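Local coordinates for Rho GTPase-activating protein 26 (Gallus gallus, PDB 1F7C) that switches off Rho-family GTPases such as RHOA and CDC42 by accelerating their GTP hydrolysis, acting here through its all-helical RhoGAP domain, at residues S66-L71 with T98-T103. Sequence-based numbering, arbitrary orientation.
Sequences SRVQKL and TSALKT
Val68 CG1 lies over one face of the peptide joining Ser99 to Ala100, 3.9 Å from Ala100 N and almost directly above it, and meets Ala100 CA at 3.8 Å. With CG1 anti to the backbone N (chi1 175°), Val68 drives this methyl against the opposing backbone, while its CG2 meets Ser99 CB at 3.6 Å. Ala100, with just a methyl, lets Val68 CA come to 5.4 Å from Ala100 CA; Leu71 CD2 reaches that Ala100 CB at 4.1 Å. Leu72 also touches Ala100 and Thr103, and Leu71 packs on Trp92, Thr96 and Ile97 as well. Beyond the Ala100 peptide, Thr103 OG1 touches Val68 CG1. The same hydroxyl donates to Ala100 O over 3.2 Å, from above the carbonyl plane (35° out of it), which probably limits its rotation. Replacing Thr103 by an alanine removes the hydroxyl, and is likely to cost Ala100 O this extra bond and leave Val68 CG1 less covered on that side. The polar end of Ser99 looks elsewhere: OG bonds Lys95 O one turn back in its own helix, and Gly63 N, which ties the helix to the loop carrying Arg60, the predicted arginine finger, whose side chain is about 9 Å from that of Ser99. The segments cross at -68°, their axes 9.0 Å apart, a steep crossing that joins helix 65-76 to helix 94-106 in the all-helical RhoGAP fold, beside the arginine-finger loop.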
loop_
_atom_site.group_PDB
_atom_site.type_symbol
_atom_site.label_atom_id
_atom_site.label_comp_id
_atom_site.label_asym_id
_atom_site.label_seq_id
_atom_site.Cartn_x
_atom_site.Cartn_y
_atom_site.Cartn_z
ATOM N N SER A 66 10.727 -4.026 -18.223
ATOM C CA SER A 66 11.114 -5.325 -18.758
ATOM C C SER A 66 11.424 -6.325 -17.652
ATOM O O SER A 66 10.912 -7.448 -17.654
ATOM C CB SER A 66 12.333 -5.169 -19.675
ATOM O OG SER A 66 12.054 -4.271 -20.738
ATOM N N ARG A 67 12.262 -5.915 -16.708
ATOM C CA ARG A 67 12.644 -6.789 -15.609
ATOM C C ARG A 67 11.488 -7.006 -14.648
ATOM O O ARG A 67 11.343 -8.086 -14.076
ATOM C CB ARG A 67 13.840 -6.211 -14.855
ATOM C CG ARG A 67 15.018 -5.865 -15.742
ATOM C CD ARG A 67 16.319 -5.976 -14.978
ATOM N NE ARG A 67 16.585 -7.359 -14.595
ATOM C CZ ARG A 67 17.637 -7.754 -13.886
ATOM N NH1 ARG A 67 18.537 -6.868 -13.471
ATOM N NH2 ARG A 67 17.792 -9.040 -13.598
ATOM N N VAL A 68 10.663 -5.980 -14.472
ATOM C CA VAL A 68 9.521 -6.082 -13.573
ATOM C C VAL A 68 8.600 -7.214 -14.015
ATOM O O VAL A 68 8.387 -8.180 -13.272
ATOM C CB VAL A 68 8.717 -4.765 -13.536
ATOM C CG1 VAL A 68 7.463 -4.941 -12.694
ATOM C CG2 VAL A 68 9.577 -3.652 -12.964
ATOM N N GLN A 69 8.067 -7.093 -15.230
ATOM C CA GLN A 69 7.164 -8.097 -15.792
ATOM C C GLN A 69 7.743 -9.502 -15.686
ATOM O O GLN A 69 7.014 -10.468 -15.447
ATOM C CB GLN A 69 6.872 -7.789 -17.265
ATOM C CG GLN A 69 6.146 -6.479 -17.515
ATOM C CD GLN A 69 4.847 -6.384 -16.744
ATOM O OE1 GLN A 69 4.137 -7.377 -16.579
ATOM N NE2 GLN A 69 4.523 -5.184 -16.275
ATOM N N LYS A 70 9.054 -9.609 -15.865
ATOM C CA LYS A 70 9.721 -10.902 -15.800
ATOM C C LYS A 70 9.712 -11.484 -14.392
ATOM O O LYS A 70 9.581 -12.695 -14.219
ATOM C CB LYS A 70 11.160 -10.785 -16.310
ATOM C CG LYS A 70 11.868 -12.126 -16.408
ATOM C CD LYS A 70 13.256 -11.997 -17.010
ATOM C CE LYS A 70 13.957 -13.350 -17.052
ATOM N NZ LYS A 70 15.331 -13.241 -17.617
ATOM N N LEU A 71 9.862 -10.626 -13.386
ATOM C CA LEU A 71 9.846 -11.091 -12.003
ATOM C C LEU A 71 8.419 -11.502 -11.667
ATOM O O LEU A 71 8.189 -12.527 -11.021
ATOM C CB LEU A 71 10.316 -9.982 -11.052
ATOM C CG LEU A 71 10.148 -10.225 -9.543
ATOM C CD1 LEU A 71 10.826 -11.522 -9.139
ATOM C CD2 LEU A 71 10.730 -9.058 -8.768
ATOM N N THR A 98 10.150 -3.355 -5.913
ATOM C CA THR A 98 9.119 -2.439 -5.423
ATOM C C THR A 98 8.146 -2.118 -6.547
ATOM O O THR A 98 6.966 -1.861 -6.305
ATOM C CB THR A 98 9.698 -1.104 -4.881
ATOM O OG1 THR A 98 10.388 -0.412 -5.925
ATOM C CG2 THR A 98 10.655 -1.367 -3.727
ATOM N N SER A 99 8.646 -2.121 -7.779
ATOM C CA SER A 99 7.791 -1.852 -8.924
ATOM C C SER A 99 6.867 -3.042 -9.158
ATOM O O SER A 99 5.713 -2.871 -9.543
ATOM C CB SER A 99 8.631 -1.560 -10.167
ATOM O OG SER A 99 9.084 -0.214 -10.152
ATOM N N ALA A 100 7.372 -4.244 -8.894
ATOM C CA ALA A 100 6.574 -5.443 -9.062
ATOM C C ALA A 100 5.381 -5.362 -8.127
ATOM O O ALA A 100 4.248 -5.659 -8.515
ATOM C CB ALA A 100 7.400 -6.676 -8.746
ATOM N N LEU A 101 5.644 -4.953 -6.887
ATOM C CA LEU A 101 4.601 -4.833 -5.888
ATOM C C LEU A 101 3.526 -3.825 -6.298
ATOM O O LEU A 101 2.333 -4.094 -6.150
ATOM C CB LEU A 101 5.218 -4.443 -4.538
ATOM C CG LEU A 101 4.269 -4.283 -3.348
ATOM C CD1 LEU A 101 4.999 -4.623 -2.062
ATOM C CD2 LEU A 101 3.720 -2.868 -3.297
ATOM N N LYS A 102 3.938 -2.674 -6.821
ATOM C CA LYS A 102 2.969 -1.660 -7.227
ATOM C C LYS A 102 2.131 -2.058 -8.450
ATOM O O LYS A 102 0.922 -1.822 -8.480
ATOM C CB LYS A 102 3.666 -0.319 -7.494
ATOM C CG LYS A 102 4.410 0.252 -6.297
ATOM C CD LYS A 102 4.717 1.728 -6.470
ATOM C CE LYS A 102 5.526 2.000 -7.723
ATOM N NZ LYS A 102 5.649 3.463 -8.002
ATOM N N THR A 103 2.759 -2.654 -9.458
ATOM C CA THR A 103 2.011 -3.055 -10.646
ATOM C C THR A 103 1.024 -4.181 -10.318
ATOM O O THR A 103 -0.067 -4.227 -10.885
ATOM C CB THR A 103 2.949 -3.487 -11.806
ATOM O OG1 THR A 103 3.637 -4.690 -11.453
ATOM C CG2 THR A 103 3.968 -2.395 -12.099
#